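Local atomic coordinates of aldehyde dehydrogenase (Anabaena variabilis, PDB entry 4H7N), a protein that probably oxidises aldehydes to carboxylic acids with NAD+, as expected for a member of the aldehyde dehydrogenase family. Residues Asp89-Ser94 against Phe138-Ser143; Cys207-Val212 against Gly442-Ala447; Ser265-Glu270 against Ala422-Met427. One frame throughout, in Å; residues are numbered along the deposited sequence.

Contact 1 of 3, residues Asp89-Ser94 against Phe138-Ser143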
# COMPACT_ATOMS: atom_id res chain seq x y z
N ASP A 89 28.42 -6.07 7.91
CA ASP A 89 28.84 -4.77 7.37
C ASP A 89 27.65 -4.03 6.75
O ASP A 89 27.45 -2.84 6.96
CB ASP A 89 29.93 -4.97 6.32
CG ASP A 89 31.28 -5.34 6.94
OD1 ASP A 89 31.54 -4.97 8.11
OD2 ASP A 89 32.09 -6.01 6.24
N SER A 90 26.86 -4.78 6.00
CA SER A 90 25.67 -4.27 5.33
C SER A 90 24.59 -3.79 6.34
O SER A 90 24.00 -2.69 6.20
CB SER A 90 25.16 -5.32 4.37
OG SER A 90 23.78 -5.09 4.05
N PHE A 91 24.33 -4.57 7.37
CA PHE A 91 23.49 -4.12 8.51
C PHE A 91 23.99 -2.80 9.14
O PHE A 91 23.23 -1.86 9.33
CB PHE A 91 23.45 -5.22 9.60
CG PHE A 91 22.80 -4.81 10.90
CD1 PHE A 91 21.55 -4.28 10.92
CD2 PHE A 91 23.44 -4.98 12.08
CE1 PHE A 91 20.95 -3.93 12.11
CE2 PHE A 91 22.87 -4.66 13.26
CZ PHE A 91 21.60 -4.14 13.28
N LEU A 92 25.26 -2.75 9.48
CA LEU A 92 25.83 -1.55 10.08
C LEU A 92 25.72 -0.31 9.16
O LEU A 92 25.40 0.79 9.62
CB LEU A 92 27.28 -1.78 10.47
CG LEU A 92 27.51 -2.86 11.54
CD1 LEU A 92 29.00 -3.12 11.69
CD2 LEU A 92 26.88 -2.51 12.88
N ALA A 93 25.97 -0.48 7.87
CA ALA A 93 25.85 0.65 6.92
C ALA A 93 24.41 1.06 6.75
O ALA A 93 24.11 2.22 6.50
CB ALA A 93 26.47 0.33 5.57
N SER A 94 23.51 0.09 6.86
CA SER A 94 22.10 0.42 6.73
C SER A 94 21.60 1.29 7.92
O SER A 94 20.79 2.20 7.74
CB SER A 94 21.32 -0.87 6.50
OG SER A 94 19.98 -0.67 6.78
N PHE A 138 19.32 -14.87 5.05
CA PHE A 138 20.18 -13.79 5.49
C PHE A 138 19.53 -13.30 6.77
O PHE A 138 18.78 -12.32 6.80
CB PHE A 138 20.26 -12.64 4.47
CG PHE A 138 20.93 -13.01 3.16
CD1 PHE A 138 22.30 -13.03 3.04
CD2 PHE A 138 20.17 -13.19 1.99
CE1 PHE A 138 22.91 -13.31 1.84
CE2 PHE A 138 20.78 -13.46 0.78
CZ PHE A 138 22.16 -13.52 0.71
N PRO A 139 19.74 -14.03 7.83
CA PRO A 139 18.92 -13.82 9.01
C PRO A 139 19.06 -12.41 9.58
O PRO A 139 18.05 -11.83 9.98
CB PRO A 139 19.42 -14.84 10.01
CG PRO A 139 20.49 -15.58 9.36
CD PRO A 139 20.78 -15.05 8.00
N LEU A 140 20.28 -11.87 9.61
CA LEU A 140 20.50 -10.57 10.18
C LEU A 140 19.95 -9.50 9.28
O LEU A 140 19.06 -8.72 9.69
CB LEU A 140 21.98 -10.32 10.49
CG LEU A 140 22.29 -8.92 10.95
CD1 LEU A 140 21.68 -8.66 12.32
CD2 LEU A 140 23.80 -8.65 10.97
N THR A 141 20.37 -9.47 8.03
CA THR A 141 19.99 -8.32 7.20
C THR A 141 18.49 -8.31 6.94
O THR A 141 17.89 -7.22 6.94
CB THR A 141 20.76 -8.22 5.89
OG1 THR A 141 20.78 -9.49 5.29
CG2 THR A 141 22.26 -7.83 6.12
N LEU A 142 17.90 -9.47 6.72
CA LEU A 142 16.47 -9.48 6.44
C LEU A 142 15.57 -9.29 7.69
O LEU A 142 14.42 -8.95 7.54
CB LEU A 142 16.09 -10.71 5.59
CG LEU A 142 16.77 -10.69 4.21
CD1 LEU A 142 16.48 -11.90 3.33
CD2 LEU A 142 16.42 -9.46 3.38
N SER A 143 16.08 -9.53 8.91
CA SER A 143 15.36 -9.18 10.10
C SER A 143 15.35 -7.66 10.31
O SER A 143 14.44 -7.14 10.98
CB SER A 143 15.91 -9.88 11.35
OG SER A 143 17.20 -9.41 11.70
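Leu-140 lays its CD1 methyl over one face of the Phe-91 ring, joining the long helix 82-106 to the short helix 139-144 that follows strand 118-134 in the nucleotide-binding part of the aldehyde dehydrogenase fold. This CH-pi contact places CD1 of Leu-140 4.2 Å from the Phe-91 ring centroid, displaced from the middle toward the rim. The other branch, CD2, reaches back to CB of Phe-91 at 3.7 Å, so the leucine fork spans both the ring and its root, with the two side chains crossing at about a right angle. Beside this pair, from the adjacent residues, CG2 of Thr-141 rests against OG of Ser-90 at 3.8 Å. The threonine methyl lies beside its own backbone N and anti to its carbonyl carbon, which turns it toward helix 82-106. The helix segments run nearly parallel, 23° apart, and their axes approach to 9.4 Å. Farther out, Ile-63 packs on Phe-91 and Leu-74 on Leu-140, while Glu-87 OE2 accepts a bond from the backbone N of Thr-141 and a weak one from that of Leu-140. Within helix 139-144, Ser-143 OG donates to Leu-140 O at 2.8 Å, tilted 23° from the carbonyl plane.

Contact 2 of 3, residues Cys207-Val212 against Gly442-Ala447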
# COMPACT_ATOMS: atom_id res chain seq x y z
N CYS A 207 5.23 -6.70 8.04
CA CYS A 207 6.22 -6.98 6.98
C CYS A 207 6.60 -8.47 6.97
O CYS A 207 7.02 -9.03 8.02
CB CYS A 207 7.49 -6.20 7.25
SG CYS A 207 7.22 -4.44 7.23
N PHE A 208 6.45 -9.12 5.83
CA PHE A 208 6.76 -10.55 5.70
C PHE A 208 7.58 -10.78 4.44
O PHE A 208 7.22 -10.31 3.31
CB PHE A 208 5.50 -11.40 5.65
CG PHE A 208 5.76 -12.83 5.34
CD1 PHE A 208 6.07 -13.72 6.34
CD2 PHE A 208 5.72 -13.30 4.01
CE1 PHE A 208 6.31 -15.06 6.06
CE2 PHE A 208 6.01 -14.62 3.72
CZ PHE A 208 6.29 -15.50 4.75
N THR A 209 8.66 -11.53 4.63
CA THR A 209 9.50 -12.01 3.57
C THR A 209 9.60 -13.51 3.70
O THR A 209 9.86 -14.02 4.80
CB THR A 209 10.91 -11.40 3.73
OG1 THR A 209 10.82 -9.99 3.68
CG2 THR A 209 11.82 -11.86 2.59
N GLY A 210 9.41 -14.22 2.59
CA GLY A 210 9.42 -15.68 2.58
C GLY A 210 8.77 -16.23 1.33
O GLY A 210 8.77 -15.59 0.27
N SER A 211 8.21 -17.43 1.48
CA SER A 211 7.67 -18.16 0.36
C SER A 211 6.33 -17.57 -0.14
O SER A 211 5.59 -16.99 0.63
CB SER A 211 7.44 -19.61 0.78
OG SER A 211 6.19 -19.76 1.44
N VAL A 212 6.02 -17.80 -1.41
CA VAL A 212 4.79 -17.28 -1.98
C VAL A 212 3.58 -17.85 -1.28
O VAL A 212 2.61 -17.12 -1.01
CB VAL A 212 4.68 -17.56 -3.50
CG1 VAL A 212 3.36 -17.04 -4.05
CG2 VAL A 212 5.76 -16.80 -4.21
N GLY A 442 4.45 -1.79 -2.19
CA GLY A 442 5.34 -0.69 -2.55
C GLY A 442 6.83 -1.09 -2.48
O GLY A 442 7.22 -2.17 -2.88
N SER A 443 7.65 -0.17 -2.05
CA SER A 443 9.10 -0.34 -2.12
C SER A 443 9.68 -0.20 -0.71
O SER A 443 9.19 0.62 0.06
CB SER A 443 9.71 0.73 -3.04
OG SER A 443 11.07 0.41 -3.23
N ARG A 444 10.70 -0.99 -0.40
CA ARG A 444 11.43 -0.85 0.89
C ARG A 444 12.70 -0.08 0.69
O ARG A 444 13.49 0.08 1.59
CB ARG A 444 11.70 -2.19 1.58
CG ARG A 444 12.48 -3.18 0.79
CD ARG A 444 13.06 -4.25 1.68
NE ARG A 444 12.11 -5.03 2.48
CZ ARG A 444 12.06 -6.36 2.49
NH1 ARG A 444 12.86 -7.08 1.72
NH2 ARG A 444 11.23 -7.00 3.30
N VAL A 445 12.87 0.46 -0.51
CA VAL A 445 14.08 1.16 -0.86
C VAL A 445 13.78 2.64 -0.93
O VAL A 445 12.70 3.06 -1.33
CB VAL A 445 14.69 0.58 -2.16
CG1 VAL A 445 15.62 1.58 -2.83
CG2 VAL A 445 15.45 -0.71 -1.83
N GLY A 446 14.72 3.42 -0.44
CA GLY A 446 14.65 4.87 -0.54
C GLY A 446 13.67 5.51 0.39
O GLY A 446 13.31 4.95 1.41
N ALA A 447 13.24 6.70 0.02
CA ALA A 447 12.18 7.43 0.71
C ALA A 447 11.03 6.53 1.05
O ALA A 447 10.77 6.33 2.21
CB ALA A 447 11.67 8.59 -0.14
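Thr-209 ends strand 205-209 with an extended backbone, whereas Arg-444 lies in an irregular loop, and their CA atoms stand 11.6 Å apart, a gap bridged by side chains rather than by main-chain pairing. The arginine covers most of it. Its chain bends at chi3 (59°) and presents the guanidinium edge to the threonine, where NH2 of Arg-444 donates to OG1 of Thr-209 at 3.0 Å. The bond is close to straight, with an N-H...O angle of 166°, and the hydroxyl oxygen lies in the guanidinium plane. On the strand side, chi1 of -59° sets OG1 anti to the carbonyl carbon of Thr-209, aiming it at the loop. The same NH2 forms a salt bridge with Asp-146, its stronger partner, and the two bonds together would restrain rotation of the buried group. NH1 makes a long, weak ion pair with Glu-232, the predicted active-site residue, whose side chain also packs on that of Thr-209. Next to the arginine, Ser-443 OG accepts from Val-445 N at 3.3 Å, forming an ST turn, and it has a further partner in the backbone N of Lys-432. Strand 205-209 lies between the parallel strands 118-134 and 229-232; helix 212-225, with Ser-211 as N-cap, makes the beta-alpha-beta crossover to strand 229-232 and covers Phe-208 with Thr-214 and Val-218.

Contact 3 of 3, residues Ser265-Glu270 against Ala422-Met427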
# COMPACT_ATOMS: atom_id res chain seq x y z
N SER A 265 18.54 -17.21 -1.82
CA SER A 265 18.25 -15.81 -1.92
C SER A 265 17.11 -15.63 -2.90
O SER A 265 17.12 -16.22 -4.00
CB SER A 265 19.45 -15.04 -2.40
OG SER A 265 19.17 -13.70 -2.56
N CYS A 266 16.19 -14.73 -2.52
CA CYS A 266 15.10 -14.24 -3.40
C CYS A 266 15.67 -13.69 -4.73
O CYS A 266 15.04 -13.79 -5.77
CB CYS A 266 14.29 -13.12 -2.66
SG CYS A 266 13.37 -13.83 -1.27
N LEU A 267 16.88 -13.13 -4.64
CA LEU A 267 17.57 -12.40 -5.74
C LEU A 267 18.57 -13.23 -6.52
O LEU A 267 19.32 -12.72 -7.36
CB LEU A 267 18.37 -11.21 -5.15
CG LEU A 267 17.54 -10.32 -4.26
CD1 LEU A 267 18.40 -9.30 -3.54
CD2 LEU A 267 16.45 -9.69 -5.07
N SER A 268 18.58 -14.51 -6.26
CA SER A 268 19.48 -15.39 -6.93
C SER A 268 19.03 -15.48 -8.40
O SER A 268 17.82 -15.62 -8.67
CB SER A 268 19.39 -16.82 -6.32
OG SER A 268 20.49 -17.54 -6.78
N ILE A 269 20.00 -15.51 -9.31
CA ILE A 269 19.73 -15.83 -10.71
C ILE A 269 19.41 -17.35 -10.77
O ILE A 269 20.25 -18.17 -10.39
CB ILE A 269 20.93 -15.51 -11.63
CG1 ILE A 269 21.29 -14.02 -11.64
CG2 ILE A 269 20.64 -16.03 -13.05
CD1 ILE A 269 20.11 -13.10 -11.97
N GLU A 270 18.22 -17.71 -11.23
CA GLU A 270 17.82 -19.09 -11.23
C GLU A 270 17.53 -19.65 -12.63
O GLU A 270 17.23 -20.81 -12.76
CB GLU A 270 16.59 -19.24 -10.35
CG GLU A 270 16.90 -19.10 -8.85
CD GLU A 270 15.92 -19.83 -7.90
OE1 GLU A 270 15.06 -20.61 -8.37
OE2 GLU A 270 16.01 -19.58 -6.66
N ALA A 422 22.15 -9.42 -10.30
CA ALA A 422 21.80 -9.36 -8.89
C ALA A 422 22.25 -8.13 -8.15
O ALA A 422 22.61 -8.21 -6.97
CB ALA A 422 22.33 -10.62 -8.18
N LEU A 423 22.26 -6.98 -8.82
CA LEU A 423 22.82 -5.78 -8.19
C LEU A 423 22.04 -5.36 -6.99
O LEU A 423 22.65 -4.82 -6.05
CB LEU A 423 22.98 -4.63 -9.17
CG LEU A 423 24.15 -4.83 -10.11
CD1 LEU A 423 24.10 -3.87 -11.26
CD2 LEU A 423 25.47 -4.70 -9.34
N THR A 424 20.74 -5.70 -6.93
CA THR A 424 19.97 -5.31 -5.74
C THR A 424 20.41 -6.03 -4.50
O THR A 424 20.11 -5.61 -3.41
CB THR A 424 18.46 -5.44 -5.88
OG1 THR A 424 18.10 -6.82 -6.03
CG2 THR A 424 18.01 -4.64 -7.09
N ALA A 425 21.16 -7.10 -4.65
CA ALA A 425 21.76 -7.72 -3.47
C ALA A 425 22.88 -6.85 -2.87
O ALA A 425 23.16 -6.92 -1.68
CB ALA A 425 22.20 -9.15 -3.81
N MSE A 426 23.51 -5.97 -3.65
CA MSE A 426 24.66 -5.19 -3.15
C MSE A 426 24.32 -3.74 -2.97
O MSE A 426 25.09 -2.99 -2.44
CB MSE A 426 25.84 -5.29 -4.12
CG MSE A 426 26.34 -6.72 -4.08
SE MSE A 426 27.03 -7.22 -2.30
CE MSE A 426 28.24 -5.70 -1.95
N MSE A 427 23.15 -3.33 -3.42
CA MSE A 427 22.81 -1.93 -3.42
C MSE A 427 21.40 -1.72 -3.08
O MSE A 427 20.54 -2.47 -3.48
CB MSE A 427 22.85 -1.42 -4.82
CG MSE A 427 24.22 -1.73 -5.29
SE MSE A 427 24.06 -1.14 -7.12
CE MSE A 427 24.21 0.80 -6.69
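A hydroxyl oxygen set against the fork of a leucine is the striking feature here: Thr-424 OG1 lies 3.4 Å from CD2 of Leu-267 and 3.5 Å from CD1 of Leu-267, nearly equidistant from the two methyls. The side chains cross at about a right angle, the oxygen meeting the branched end of the leucine. In Thr-424, chi1 of 66° holds OG1 between the backbone N and the carbonyl carbon, while CG2 lies anti to the carbonyl carbon, which is why oxygen, not methyl, faces the fork. CD1 of Leu-267 reaches on to Ala-425, touching its CB at 3.8 Å and passing close to its backbone N, whose hydrogen bond is made to Ala-422 O within the same turn. The leucine backbone also takes part, O of Leu-267 lying 3.8 Å from CB of Ala-422. Both segments belong to the part of the aldehyde dehydrogenase fold built on the seven-stranded mixed sheet: 265-270 runs into strand 269-275, and the loop segment 422-427 comes after strand 415-418, outermost in the sheet within this chain, with strands 237-241 and 393-397 between the two strands. Leu-267 projects from a type I beta turn running from Ser-265 to Ser-268, closed by Ser-268 N donating to Ser-265 O at 3.2 Å. Inside it, Ser-265 OG accepts from Leu-267 N at 3.1 Å, an ST turn within the beta turn. The leucine side chain comes within about 6 Å of that of Glu-232, the predicted active-site residue. Trp-256 of helix 247-259 packs on Ala-422 and on the selenomethionine Met-426. Beyond lies the dimer partner: Leu-460 of the second subunit packs on Thr-424, and Trp-470 of that subunit on Leu-423 and Met-426.

The three contacts, their centres 14 to 15 Å apart, lie near the predicted active-site residue Glu-232, contact 2 nearest and contact 1 farthest. Contact 1 closes first along the chain; contact 2 then opens, and contact 3 is nested inside the long loop that contact 2 closes. Contacts 1 and 2 both adjoin the sheet that holds strands 118-134 and 205-209, one through the helix after strand 118-134 and the other through strand 205-209, whereas contact 3 belongs to the seven-stranded sheet. Contacts 1 and 3 meet directly, Phe-138 CE2 lying 3.7 Å from Ser-265 OG, but contact 2 approaches each without touching, nearest atoms about 5 Å away. This arrangement is consistent with a site formed between the two parts of the fold.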